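Lantibiotic dehydratase (Microbispora corallina, PDB 5EHK) probably dehydrates serine and threonine residues of the precursor peptide of the lantibiotic NAI-107, in a reaction that depends on glutamyl-tRNA. Local coordinates at residues Asp564-Asp569 with Thr627-Val632; Leu620-Leu625 with Arg650-Leu655; Ser589-Ser594 with Gln604-Asp609; Val423-Leu428 with Leu611-Asn616. All blocks are in the same frame, centred on the assembly; numbering follows the deposited sequence.

From the N terminus, the chain lays down Val423-Leu428, the first half of interaction 4, then Asp564-Asp569 of interaction 1 and Ser589-Ser594 of interaction 3. Interaction 3 closes first, at Gln604-Asp609, a short loop nested inside the spans of both interaction 1 and interaction 4. Leu611-Asn616 then closes interaction 4, the longest span. Interaction 2 opens at Leu620-Leu625, interaction 1 closes at Thr627-Val632, and interaction 2 ends on the helix at Arg650-Leu655. Interaction 1 thus crosses both 4 and 2. Interactions 1, 3 and 4 join strands of one mixed sheet, from its centre to both ends, and interaction 2 lays helix 647-656 against it.

Interaction 1: Asp564-Asp569 with Thr627-Val632; sequences DAVAAD and TGREVV
Val566 and Val631 form a parallel bridge, continued by Ala567 and Val632, and so join strands 566-572 and 629-634 as inner neighbours of a mixed beta-sheet. The backbone bonds follow the parallel pattern, with Val566 reaching the residues before and after Val631. Val566 N donates to Glu630 O (2.9 Å), and Val566 O accepts from Val632 N (2.9 Å). One step further the pairing slackens: Ala568 N to Val632 O is a weak bond of 3.4 Å, and Val632 O is also bonded by the side chain of Arg558.

Apolar contacts form on both faces of the pair. On the face of Ala567 and Val632, Ala565 CB meets Val632 CG2 at 3.7 Å. On the face of Val566 and Val631, Ala568 CB lies 4.1 Å from Val631 CG1 and also packs on Arg591 and Ile593 of the next strand. Glu630 turns its carboxylate away from strand 566-572 to a salt bridge with Arg619.

The charged contact joins Asp564, in the loop before strand 566-572, to Arg629. Bent at chi3 (56°), Arg629 presents NE and NH2 side-on to a single backbone oxygen, Asp564 O, which lies in the guanidinium plane. Arg629 NE lies 3.1 Å from Asp564 O, nearly along the C=O axis, whereas Arg629 NH2, 3.0 Å from the same Asp564 O, comes from above the carbonyl plane. These two bonds fix the rotation of the guanidinium, and the Asp564 carboxylate adds a long salt bridge through OD2 to NE. One face of the same guanidinium is covered by a methyl group, Val566 CG2, which sits 3.4 Å above the plane and over its centre.

Interaction 2: Leu620-Leu625 with Arg650-Leu655; sequences LCLVHL and RLLFEL
Leu622 reaches from strand 620-624 to two leucines one turn apart on helix 647-656. Its CD2 meets Leu652 CD2 at 3.6 Å, and its CD1 lies 4.1 Å from Leu655 CD1. With CG anti to the backbone nitrogen (chi1 -169°), the branch extends from the strand and both methyls face the helix. Leu655 divides its own branches along the strand: CD1 goes to Leu622, while CD2 rests 3.7 Å from Leu620 CB. Cys621, between these two, points its side chain away from the helix, as expected of successive residues in an extended strand.

In the next shell, Leu611 of the adjoining strand touches both Leu622 and Leu652, continuing the apolar layer onto the neighbouring strand. Leu620 N is bonded by Glu658, just beyond the helix. Within the helix, away from the strand, Arg650 NH2 forms a salt bridge with Glu654 OE2 (2.7 Å) in the plane of the guanidinium. Tyr441 binds both members of that pair, through a cation-pi contact with Arg650 and a hydrogen bond between its OH and Glu654 OE1.

The axes of helix segment 650-655 and strand 620-624 approach to 8.8 Å, at 112°. The arrangement is a leucine-lined helix packed across one face of a mixed beta-sheet.

Interaction 3: Ser589-Ser594 with Gln604-Asp609; sequences SGRRIS and QEIPLD
The guanidinium of Arg591 and the side-chain amide of Gln604 stack with their planes 15° apart, Gln604 NE2 lying 3.5 Å above the centre of the guanidinium face. At the edge of that guanidinium, Arg591 NH1 donates to Gly590 O (2.8 Å), which is near its plane. A bend about the CB-CG bond brings the Arg591 guanidinium back to the carbonyl of the preceding residue, with the amide over one face.

A second flat group, the Glu605 carboxylate, is gripped by one residue through both oxygens. Ser594 N donates to the syn lone pair of Glu605 OE2 (3.0 Å), and Ser594 OG donates to Glu605 OE1 (2.6 Å). A bend at chi2 (74°) brings the carboxylate back over the strand. Arg592 NE in turn holds Ser594 OG at 3.1 Å; its guanidinium stands 76° from the carboxylate plane, beyond salt-bridge distance, and its NH2 is hydrogen-bonded to Pro288 O. A water placed between Glu605 OE2 and Ser594 O also accepts from Leu608 N.

Between the Arg591-Gln604 stack on one face and the Glu605 carboxylate on the other, the backbones pair: Arg592 N bonds to Gln604 O (2.9 Å) and Ile606 N to Arg592 O (2.7 Å), while Ile593 and Ile606 lie side by side.

In a regular continuation Ser594 N would meet the carbonyl of Ile606; here the carboxylate of Glu605 takes that bond. The arrangement is a short parallel edge pair, in which 604-605 forms the outermost strand of the mixed sheet within this chain.

Interaction 4: Val423-Leu428 with Leu611-Asn616; sequences VPLLEL and LGVGAN
Val423 and Val613 exchange two backbone bonds, Val423 N to Val613 O (2.9 Å) and Val613 N to Val423 O (3.0 Å), and so form an antiparallel hydrogen-bonded pair. A third bond, Leu425 N to Leu611 O (2.9 Å), follows two residues on. Between them Pro424 faces Gly612 in a non-hydrogen-bonded pair, where the pairing with strand 611-615 calls for no N-H from the proline. The two CA atoms come within 4.1 Å there, and Gly612 CA also makes a CA-H...O contact with Val423 O (3.3 Å).

After Pro424 the chain turns. Leu428 N bonds back to Pro424 O (3.2 Å), and this turn returns the Leu428 side chain to the strand. Its CD2 lies 3.9 Å from Val613 CG2, the two side chains crossing at about a right angle. Leu425 CB reaches the same methyl from 4.1 Å. The Val613 torsion (chi1 -170°) sets CG2 beside the backbone N, where it touches both leucines; CB and CG1 also approach Leu428 CD2.

Strand 423-424 is the outermost strand of the sheet at this end within the chain, and strand 620-624 pairs with 611-615 beyond it. Helix 407-417 covers Val423 and Leu428 through Tyr417, Tyr409 and Phe413, while Leu425 packs on Leu651 and Leu652 of helix 647-656.

Interaction 1: Asp564-Asp569 with Thr627-Val632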
loop_
_atom_site.group_PDB
_atom_site.type_symbol
_atom_site.label_atom_id
_atom_site.label_comp_id
_atom_site.label_asym_id
_atom_site.label_seq_id
_atom_site.Cartn_x
_atom_site.Cartn_y
_atom_site.Cartn_z
ATOM N N ASP A 564 6.324 -9.450 -37.291
ATOM C CA ASP A 564 7.425 -8.777 -37.958
ATOM C C ASP A 564 8.556 -8.366 -37.022
ATOM O O ASP A 564 9.494 -7.664 -37.412
ATOM C CB ASP A 564 6.921 -7.579 -38.732
ATOM C CG ASP A 564 7.854 -7.197 -39.831
ATOM O OD1 ASP A 564 8.531 -8.116 -40.382
ATOM O OD2 ASP A 564 7.897 -5.985 -40.130
ATOM N N ALA A 565 8.485 -8.846 -35.792
ATOM C CA ALA A 565 9.463 -8.488 -34.802
ATOM C C ALA A 565 10.846 -9.022 -35.160
ATOM O O ALA A 565 10.986 -10.083 -35.758
ATOM C CB ALA A 565 9.023 -9.021 -33.465
ATOM N N VAL A 566 11.863 -8.270 -34.770
ATOM C CA VAL A 566 13.233 -8.720 -34.836
ATOM C C VAL A 566 13.549 -9.425 -33.541
ATOM O O VAL A 566 13.307 -8.871 -32.484
ATOM C CB VAL A 566 14.184 -7.534 -34.909
ATOM C CG1 VAL A 566 15.624 -8.021 -34.922
ATOM C CG2 VAL A 566 13.865 -6.658 -36.125
ATOM N N ALA A 567 14.119 -10.624 -33.606
ATOM C CA ALA A 567 14.507 -11.343 -32.404
ATOM C C ALA A 567 15.911 -10.925 -32.029
ATOM O O ALA A 567 16.723 -10.645 -32.896
ATOM C CB ALA A 567 14.459 -12.845 -32.651
ATOM N N ALA A 568 16.209 -10.866 -30.740
ATOM C CA ALA A 568 17.566 -10.551 -30.322
ATOM C C ALA A 568 17.839 -11.167 -28.964
ATOM O O ALA A 568 16.906 -11.560 -28.263
ATOM C CB ALA A 568 17.787 -9.056 -30.289
ATOM N N ASP A 569 19.115 -11.259 -28.609
ATOM C CA ASP A 569 19.539 -11.764 -27.313
ATOM C C ASP A 569 20.294 -10.649 -26.605
ATOM O O ASP A 569 21.085 -9.926 -27.230
ATOM C CB ASP A 569 20.450 -12.986 -27.488
ATOM C CG ASP A 569 19.787 -14.090 -28.325
ATOM O OD1 ASP A 569 18.692 -14.539 -27.914
ATOM O OD2 ASP A 569 20.312 -14.470 -29.414
ATOM N N THR A 627 14.062 1.591 -37.909
ATOM C CA THR A 627 13.298 0.820 -38.894
ATOM C C THR A 627 11.807 0.673 -38.616
ATOM O O THR A 627 11.054 0.265 -39.487
ATOM C CB THR A 627 13.900 -0.572 -39.106
ATOM O OG1 THR A 627 13.824 -1.318 -37.886
ATOM C CG2 THR A 627 15.368 -0.466 -39.538
ATOM N N GLY A 628 11.368 1.010 -37.415
ATOM C CA GLY A 628 9.965 0.854 -37.083
ATOM C C GLY A 628 9.501 -0.593 -36.982
ATOM O O GLY A 628 8.402 -0.954 -37.417
ATOM N N ARG A 629 10.351 -1.433 -36.411
ATOM C CA ARG A 629 9.985 -2.796 -36.103
ATOM C C ARG A 629 10.153 -3.066 -34.597
ATOM O O ARG A 629 10.977 -2.452 -33.928
ATOM C CB ARG A 629 10.841 -3.748 -36.922
ATOM C CG ARG A 629 10.793 -3.488 -38.427
ATOM C CD ARG A 629 11.731 -4.430 -39.196
ATOM N NE ARG A 629 11.476 -5.847 -38.954
ATOM C CZ ARG A 629 12.345 -6.823 -39.230
ATOM N NH1 ARG A 629 13.531 -6.537 -39.739
ATOM N NH2 ARG A 629 12.042 -8.089 -38.970
ATOM N N GLU A 630 9.336 -3.938 -34.036
ATOM C CA GLU A 630 9.542 -4.292 -32.647
ATOM C C GLU A 630 10.758 -5.198 -32.491
ATOM O O GLU A 630 11.261 -5.782 -33.439
ATOM C CB GLU A 630 8.286 -4.908 -32.039
ATOM C CG GLU A 630 7.161 -3.876 -31.915
ATOM C CD GLU A 630 6.189 -4.160 -30.784
ATOM O OE1 GLU A 630 6.582 -4.844 -29.808
ATOM O OE2 GLU A 630 5.026 -3.694 -30.871
ATOM N N VAL A 631 11.259 -5.275 -31.275
ATOM C CA VAL A 631 12.356 -6.150 -30.984
ATOM C C VAL A 631 11.837 -6.980 -29.852
ATOM O O VAL A 631 11.144 -6.467 -28.981
ATOM C CB VAL A 631 13.617 -5.375 -30.587
ATOM C CG1 VAL A 631 14.704 -6.324 -30.053
ATOM C CG2 VAL A 631 14.121 -4.564 -31.779
ATOM N N VAL A 632 12.079 -8.279 -29.919
ATOM C CA VAL A 632 11.730 -9.169 -28.838
ATOM C C VAL A 632 12.998 -9.799 -28.293
ATOM O O VAL A 632 13.462 -10.837 -28.771
ATOM C CB VAL A 632 10.735 -10.215 -29.291
ATOM C CG1 VAL A 632 10.422 -11.184 -28.150
ATOM C CG2 VAL A 632 9.486 -9.516 -29.819
#

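Interaction 2: Leu620-Leu625 with Arg650-Leu655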
loop_
_atom_site.group_PDB
_atom_site.type_symbol
_atom_site.label_atom_id
_atom_site.label_comp_id
_atom_site.label_asym_id
_atom_site.label_seq_id
_atom_site.Cartn_x
_atom_site.Cartn_y
_atom_site.Cartn_z
ATOM N N LEU A 620 3.862 -2.480 -22.764
ATOM C CA LEU A 620 4.973 -1.682 -23.227
ATOM C C LEU A 620 5.543 -2.431 -24.388
ATOM O O LEU A 620 5.305 -3.619 -24.516
ATOM C CB LEU A 620 6.034 -1.601 -22.141
ATOM C CG LEU A 620 5.702 -0.671 -20.983
ATOM C CD1 LEU A 620 6.718 -0.863 -19.855
ATOM C CD2 LEU A 620 5.712 0.745 -21.519
ATOM N N CYS A 621 6.317 -1.774 -25.235
ATOM C CA CYS A 621 7.016 -2.525 -26.295
ATOM C C CYS A 621 8.283 -1.904 -26.813
ATOM O O CYS A 621 8.367 -0.689 -26.990
ATOM C CB CYS A 621 6.095 -2.807 -27.463
ATOM S SG CYS A 621 5.251 -1.367 -27.940
ATOM N N LEU A 622 9.263 -2.767 -27.049
ATOM C CA LEU A 622 10.581 -2.368 -27.534
ATOM C C LEU A 622 10.545 -2.115 -29.043
ATOM O O LEU A 622 9.964 -2.897 -29.785
ATOM C CB LEU A 622 11.565 -3.486 -27.242
ATOM C CG LEU A 622 13.013 -3.123 -27.437
ATOM C CD1 LEU A 622 13.341 -1.942 -26.529
ATOM C CD2 LEU A 622 13.770 -4.333 -27.052
ATOM N N VAL A 623 11.146 -1.018 -29.484
ATOM C CA VAL A 623 11.092 -0.638 -30.891
ATOM C C VAL A 623 12.476 -0.312 -31.393
ATOM O O VAL A 623 13.198 0.434 -30.741
ATOM C CB VAL A 623 10.165 0.573 -31.125
ATOM C CG1 VAL A 623 10.216 1.015 -32.557
ATOM C CG2 VAL A 623 8.771 0.202 -30.780
ATOM N N HIS A 624 12.858 -0.866 -32.544
ATOM C CA HIS A 624 14.105 -0.452 -33.179
ATOM C C HIS A 624 13.767 0.792 -33.955
ATOM O O HIS A 624 13.088 0.743 -34.988
ATOM C CB HIS A 624 14.693 -1.531 -34.082
ATOM C CG HIS A 624 15.970 -1.133 -34.760
ATOM N ND1 HIS A 624 16.042 -0.854 -36.110
ATOM C CD2 HIS A 624 17.226 -0.976 -34.276
ATOM C CE1 HIS A 624 17.286 -0.537 -36.424
ATOM N NE2 HIS A 624 18.027 -0.600 -35.330
ATOM N N LEU A 625 14.206 1.921 -33.402
ATOM C CA LEU A 625 13.851 3.243 -33.916
ATOM C C LEU A 625 14.188 3.473 -35.403
ATOM O O LEU A 625 13.339 3.960 -36.142
ATOM C CB LEU A 625 14.443 4.350 -33.025
ATOM C CG LEU A 625 13.800 4.415 -31.650
ATOM C CD1 LEU A 625 14.524 5.346 -30.701
ATOM C CD2 LEU A 625 12.352 4.812 -31.821
ATOM N N ARG A 650 18.189 -5.513 -17.774
ATOM C CA ARG A 650 17.015 -6.085 -17.141
ATOM C C ARG A 650 15.719 -5.580 -17.796
ATOM O O ARG A 650 14.734 -6.323 -17.895
ATOM C CB ARG A 650 17.003 -5.837 -15.638
ATOM C CG ARG A 650 15.679 -6.290 -15.029
ATOM C CD ARG A 650 15.577 -6.161 -13.541
ATOM N NE ARG A 650 14.228 -6.526 -13.164
ATOM C CZ ARG A 650 13.693 -6.365 -11.968
ATOM N NH1 ARG A 650 14.381 -5.814 -10.984
ATOM N NH2 ARG A 650 12.442 -6.734 -11.794
ATOM N N LEU A 651 15.715 -4.331 -18.261
ATOM C CA LEU A 651 14.522 -3.798 -18.902
ATOM C C LEU A 651 14.307 -4.538 -20.227
ATOM O O LEU A 651 13.166 -4.887 -20.573
ATOM C CB LEU A 651 14.599 -2.265 -19.100
ATOM C CG LEU A 651 13.349 -1.588 -19.693
ATOM C CD1 LEU A 651 12.144 -1.825 -18.837
ATOM C CD2 LEU A 651 13.492 -0.098 -19.901
ATOM N N LEU A 652 15.406 -4.802 -20.942
ATOM C CA LEU A 652 15.327 -5.516 -22.203
ATOM C C LEU A 652 14.751 -6.894 -21.959
ATOM O O LEU A 652 13.853 -7.359 -22.677
ATOM C CB LEU A 652 16.686 -5.610 -22.876
ATOM C CG LEU A 652 17.256 -4.295 -23.414
ATOM C CD1 LEU A 652 18.736 -4.453 -23.738
ATOM C CD2 LEU A 652 16.437 -3.757 -24.632
ATOM N N PHE A 653 15.264 -7.555 -20.935
ATOM C CA PHE A 653 14.753 -8.865 -20.610
ATOM C C PHE A 653 13.253 -8.822 -20.344
ATOM O O PHE A 653 12.502 -9.566 -20.948
ATOM C CB PHE A 653 15.492 -9.456 -19.423
ATOM C CG PHE A 653 14.765 -10.577 -18.777
ATOM C CD1 PHE A 653 14.653 -11.800 -19.429
ATOM C CD2 PHE A 653 14.198 -10.421 -17.518
ATOM C CE1 PHE A 653 13.980 -12.858 -18.831
ATOM C CE2 PHE A 653 13.518 -11.463 -16.910
ATOM C CZ PHE A 653 13.416 -12.695 -17.564
ATOM N N GLU A 654 12.798 -7.917 -19.494
ATOM C CA GLU A 654 11.383 -7.945 -19.104
ATOM C C GLU A 654 10.469 -7.506 -20.243
ATOM O O GLU A 654 9.384 -8.020 -20.380
ATOM C CB GLU A 654 11.127 -7.149 -17.802
ATOM C CG GLU A 654 11.951 -7.696 -16.608
ATOM C CD GLU A 654 11.560 -7.106 -15.247
ATOM O OE1 GLU A 654 11.066 -5.951 -15.220
ATOM O OE2 GLU A 654 11.755 -7.793 -14.204
ATOM N N LEU A 655 10.935 -6.602 -21.096
ATOM C CA LEU A 655 10.137 -6.142 -22.229
ATOM C C LEU A 655 9.854 -7.294 -23.210
ATOM O O LEU A 655 8.757 -7.407 -23.779
ATOM C CB LEU A 655 10.859 -4.981 -22.940
ATOM C CG LEU A 655 10.778 -3.630 -22.216
ATOM C CD1 LEU A 655 11.757 -2.636 -22.771
ATOM C CD2 LEU A 655 9.372 -3.072 -22.284
#

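Interaction 3: Ser589-Ser594 with Gln604-Asp609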
loop_
_atom_site.group_PDB
_atom_site.type_symbol
_atom_site.label_atom_id
_atom_site.label_comp_id
_atom_site.label_asym_id
_atom_site.label_seq_id
_atom_site.Cartn_x
_atom_site.Cartn_y
_atom_site.Cartn_z
ATOM N N SER A 589 19.632 -15.972 -31.914
ATOM C CA SER A 589 18.741 -15.106 -32.663
ATOM C C SER A 589 19.639 -14.427 -33.697
ATOM O O SER A 589 20.876 -14.523 -33.629
ATOM C CB SER A 589 18.085 -14.090 -31.718
ATOM O OG SER A 589 17.553 -14.749 -30.564
ATOM N N GLY A 590 19.066 -13.726 -34.653
ATOM C CA GLY A 590 19.936 -12.962 -35.539
ATOM C C GLY A 590 20.846 -11.900 -34.907
ATOM O O GLY A 590 21.804 -11.439 -35.535
ATOM N N ARG A 591 20.509 -11.467 -33.688
ATOM C CA ARG A 591 21.075 -10.238 -33.111
ATOM C C ARG A 591 21.475 -10.364 -31.656
ATOM O O ARG A 591 20.908 -11.160 -30.885
ATOM C CB ARG A 591 20.048 -9.113 -33.188
ATOM C CG ARG A 591 19.518 -8.836 -34.580
ATOM C CD ARG A 591 20.526 -8.079 -35.402
ATOM N NE ARG A 591 19.980 -7.797 -36.722
ATOM C CZ ARG A 591 20.157 -8.601 -37.764
ATOM N NH1 ARG A 591 20.885 -9.708 -37.600
ATOM N NH2 ARG A 591 19.623 -8.301 -38.953
ATOM N N ARG A 592 22.427 -9.524 -31.272
ATOM C CA ARG A 592 22.812 -9.419 -29.877
ATOM C C ARG A 592 22.862 -7.977 -29.420
ATOM O O ARG A 592 23.341 -7.095 -30.156
ATOM C CB ARG A 592 24.147 -10.111 -29.644
ATOM C CG ARG A 592 24.894 -9.651 -28.423
ATOM C CD ARG A 592 26.127 -10.496 -28.237
ATOM N NE ARG A 592 27.092 -9.795 -27.403
ATOM C CZ ARG A 592 27.807 -10.356 -26.436
ATOM N NH1 ARG A 592 27.667 -11.644 -26.144
ATOM N NH2 ARG A 592 28.655 -9.614 -25.748
ATOM N N ILE A 593 22.352 -7.747 -28.206
ATOM C CA ILE A 593 22.421 -6.437 -27.553
ATOM C C ILE A 593 23.410 -6.540 -26.412
ATOM O O ILE A 593 23.127 -7.105 -25.359
ATOM C CB ILE A 593 21.038 -6.015 -27.003
ATOM C CG1 ILE A 593 19.970 -6.132 -28.094
ATOM C CG2 ILE A 593 21.078 -4.611 -26.453
ATOM C CD1 ILE A 593 18.552 -6.171 -27.582
ATOM N N SER A 594 24.590 -5.990 -26.615
ATOM C CA SER A 594 25.604 -6.029 -25.579
ATOM C C SER A 594 25.332 -4.882 -24.645
ATOM O O SER A 594 25.151 -3.748 -25.102
ATOM C CB SER A 594 26.989 -5.869 -26.190
ATOM O OG SER A 594 27.160 -6.736 -27.291
ATOM N N GLN A 604 25.543 -10.459 -34.896
ATOM C CA GLN A 604 25.384 -9.087 -35.359
ATOM C C GLN A 604 24.799 -8.234 -34.240
ATOM O O GLN A 604 23.722 -8.549 -33.691
ATOM C CB GLN A 604 24.496 -9.034 -36.590
ATOM C CG GLN A 604 24.445 -7.682 -37.246
ATOM C CD GLN A 604 23.626 -7.682 -38.524
ATOM O OE1 GLN A 604 23.678 -8.624 -39.318
ATOM N NE2 GLN A 604 22.866 -6.619 -38.731
ATOM N N GLU A 605 25.525 -7.179 -33.882
ATOM C CA GLU A 605 25.150 -6.320 -32.766
ATOM C C GLU A 605 23.933 -5.467 -33.102
ATOM O O GLU A 605 23.884 -4.854 -34.172
ATOM C CB GLU A 605 26.344 -5.442 -32.374
ATOM C CG GLU A 605 26.062 -4.415 -31.305
ATOM C CD GLU A 605 25.920 -5.013 -29.928
ATOM O OE1 GLU A 605 26.537 -6.061 -29.670
ATOM O OE2 GLU A 605 25.186 -4.443 -29.099
ATOM N N ILE A 606 22.925 -5.460 -32.221
ATOM C CA ILE A 606 21.838 -4.487 -32.372
ATOM C C ILE A 606 21.948 -3.439 -31.261
ATOM O O ILE A 606 21.565 -3.676 -30.118
ATOM C CB ILE A 606 20.418 -5.137 -32.546
ATOM C CG1 ILE A 606 19.319 -4.096 -32.763
ATOM C CG2 ILE A 606 20.066 -6.041 -31.423
ATOM C CD1 ILE A 606 17.970 -4.673 -32.560
ATOM N N PRO A 607 22.496 -2.264 -31.610
ATOM C CA PRO A 607 23.049 -1.371 -30.592
ATOM C C PRO A 607 21.960 -0.805 -29.688
ATOM O O PRO A 607 20.892 -0.382 -30.140
ATOM C CB PRO A 607 23.684 -0.234 -31.421
ATOM C CG PRO A 607 23.619 -0.689 -32.855
ATOM C CD PRO A 607 22.427 -1.592 -32.915
ATOM N N LEU A 608 22.259 -0.800 -28.401
ATOM C CA LEU A 608 21.349 -0.299 -27.384
ATOM C C LEU A 608 20.767 1.091 -27.694
ATOM O O LEU A 608 19.566 1.312 -27.524
ATOM C CB LEU A 608 22.085 -0.290 -26.051
ATOM C CG LEU A 608 21.338 0.091 -24.805
ATOM C CD1 LEU A 608 20.072 -0.735 -24.813
ATOM C CD2 LEU A 608 22.221 -0.304 -23.663
ATOM N N ASP A 609 21.598 2.016 -28.173
ATOM C CA ASP A 609 21.128 3.385 -28.377
ATOM C C ASP A 609 20.192 3.520 -29.564
ATOM O O ASP A 609 19.740 4.614 -29.861
ATOM C CB ASP A 609 22.279 4.404 -28.473
ATOM C CG ASP A 609 23.251 4.132 -29.639
ATOM O OD1 ASP A 609 22.886 3.475 -30.656
ATOM O OD2 ASP A 609 24.411 4.601 -29.527
HETATM O O HOH W 1 24.478 -2.285 -27.482
#

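Interaction 4: Val423-Leu428 with Leu611-Asn616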
loop_
_atom_site.group_PDB
_atom_site.type_symbol
_atom_site.label_atom_id
_atom_site.label_comp_id
_atom_site.label_asym_id
_atom_site.label_seq_id
_atom_site.Cartn_x
_atom_site.Cartn_y
_atom_site.Cartn_z
ATOM N N VAL A 423 10.246 6.448 -26.565
ATOM C CA VAL A 423 11.249 7.182 -25.831
ATOM C C VAL A 423 12.515 6.365 -25.911
ATOM O O VAL A 423 12.495 5.181 -25.640
ATOM C CB VAL A 423 10.816 7.363 -24.368
ATOM C CG1 VAL A 423 11.871 8.112 -23.579
ATOM C CG2 VAL A 423 9.481 8.088 -24.287
ATOM N N PRO A 424 13.622 6.977 -26.303
ATOM C CA PRO A 424 14.834 6.149 -26.397
ATOM C C PRO A 424 15.040 5.399 -25.105
ATOM O O PRO A 424 15.017 6.063 -24.087
ATOM C CB PRO A 424 15.949 7.177 -26.588
ATOM C CG PRO A 424 15.266 8.360 -27.244
ATOM C CD PRO A 424 13.876 8.394 -26.614
ATOM N N LEU A 425 15.096 4.068 -25.124
ATOM C CA LEU A 425 15.445 3.317 -23.913
ATOM C C LEU A 425 16.759 3.907 -23.474
ATOM O O LEU A 425 17.674 3.952 -24.297
ATOM C CB LEU A 425 15.684 1.833 -24.243
ATOM C CG LEU A 425 16.017 1.011 -23.000
ATOM C CD1 LEU A 425 15.339 -0.298 -23.056
ATOM C CD2 LEU A 425 17.497 0.811 -22.863
ATOM N N LEU A 426 16.868 4.286 -22.203
ATOM C CA LEU A 426 18.061 4.974 -21.635
ATOM C C LEU A 426 17.662 6.354 -21.182
ATOM O O LEU A 426 17.968 6.754 -20.064
ATOM C CB LEU A 426 19.280 5.068 -22.562
ATOM C CG LEU A 426 20.613 4.461 -22.100
ATOM C CD1 LEU A 426 20.479 3.028 -21.556
ATOM C CD2 LEU A 426 21.640 4.481 -23.245
ATOM N N GLU A 427 16.955 7.079 -22.037
ATOM C CA GLU A 427 16.321 8.294 -21.585
ATOM C C GLU A 427 15.152 7.936 -20.664
ATOM O O GLU A 427 14.982 8.534 -19.599
ATOM C CB GLU A 427 15.825 9.101 -22.758
ATOM C CG GLU A 427 15.030 10.327 -22.345
ATOM C CD GLU A 427 14.383 10.975 -23.543
ATOM O OE1 GLU A 427 15.093 11.098 -24.570
ATOM O OE2 GLU A 427 13.183 11.342 -23.468
ATOM N N LEU A 428 14.365 6.941 -21.071
ATOM C CA LEU A 428 13.299 6.424 -20.235
ATOM C C LEU A 428 13.860 5.982 -18.891
ATOM O O LEU A 428 13.268 6.259 -17.864
ATOM C CB LEU A 428 12.629 5.230 -20.905
ATOM C CG LEU A 428 11.412 4.694 -20.157
ATOM C CD1 LEU A 428 10.297 5.723 -20.170
ATOM C CD2 LEU A 428 10.953 3.375 -20.722
ATOM N N LEU A 611 17.463 1.680 -29.623
ATOM C CA LEU A 611 16.235 1.115 -29.097
ATOM C C LEU A 611 15.316 2.147 -28.417
ATOM O O LEU A 611 15.783 3.062 -27.770
ATOM C CB LEU A 611 16.580 -0.040 -28.163
ATOM C CG LEU A 611 17.317 -1.174 -28.875
ATOM C CD1 LEU A 611 17.615 -2.367 -27.948
ATOM C CD2 LEU A 611 16.483 -1.617 -30.087
ATOM N N GLY A 612 14.006 1.978 -28.572
ATOM C CA GLY A 612 13.016 2.847 -27.963
ATOM C C GLY A 612 11.887 2.056 -27.314
ATOM O O GLY A 612 11.777 0.835 -27.484
ATOM N N VAL A 613 11.077 2.727 -26.505
ATOM C CA VAL A 613 9.966 2.062 -25.849
ATOM C C VAL A 613 8.688 2.864 -26.128
ATOM O O VAL A 613 8.675 4.089 -25.973
ATOM C CB VAL A 613 10.209 1.926 -24.331
ATOM C CG1 VAL A 613 9.159 1.029 -23.696
ATOM C CG2 VAL A 613 11.593 1.378 -24.039
ATOM N N GLY A 614 7.637 2.168 -26.557
ATOM C CA GLY A 614 6.342 2.745 -26.870
ATOM C C GLY A 614 5.326 1.975 -26.028
ATOM O O GLY A 614 5.686 1.042 -25.307
ATOM N N ALA A 615 4.055 2.344 -26.110
ATOM C CA ALA A 615 3.034 1.704 -25.301
ATOM C C ALA A 615 1.648 1.763 -25.941
ATOM O O ALA A 615 1.330 2.699 -26.662
ATOM C CB ALA A 615 2.998 2.345 -23.949
ATOM N N ASN A 616 0.845 0.729 -25.713
ATOM C CA ASN A 616 -0.598 0.798 -25.975
ATOM C C ASN A 616 -1.317 0.439 -24.682
ATOM O O ASN A 616 -0.668 0.262 -23.652
ATOM C CB ASN A 616 -1.029 -0.110 -27.141
ATOM C CG ASN A 616 -0.746 -1.591 -26.893
ATOM O OD1 ASN A 616 -0.756 -2.083 -25.759
ATOM N ND2 ASN A 616 -0.442 -2.299 -27.968
#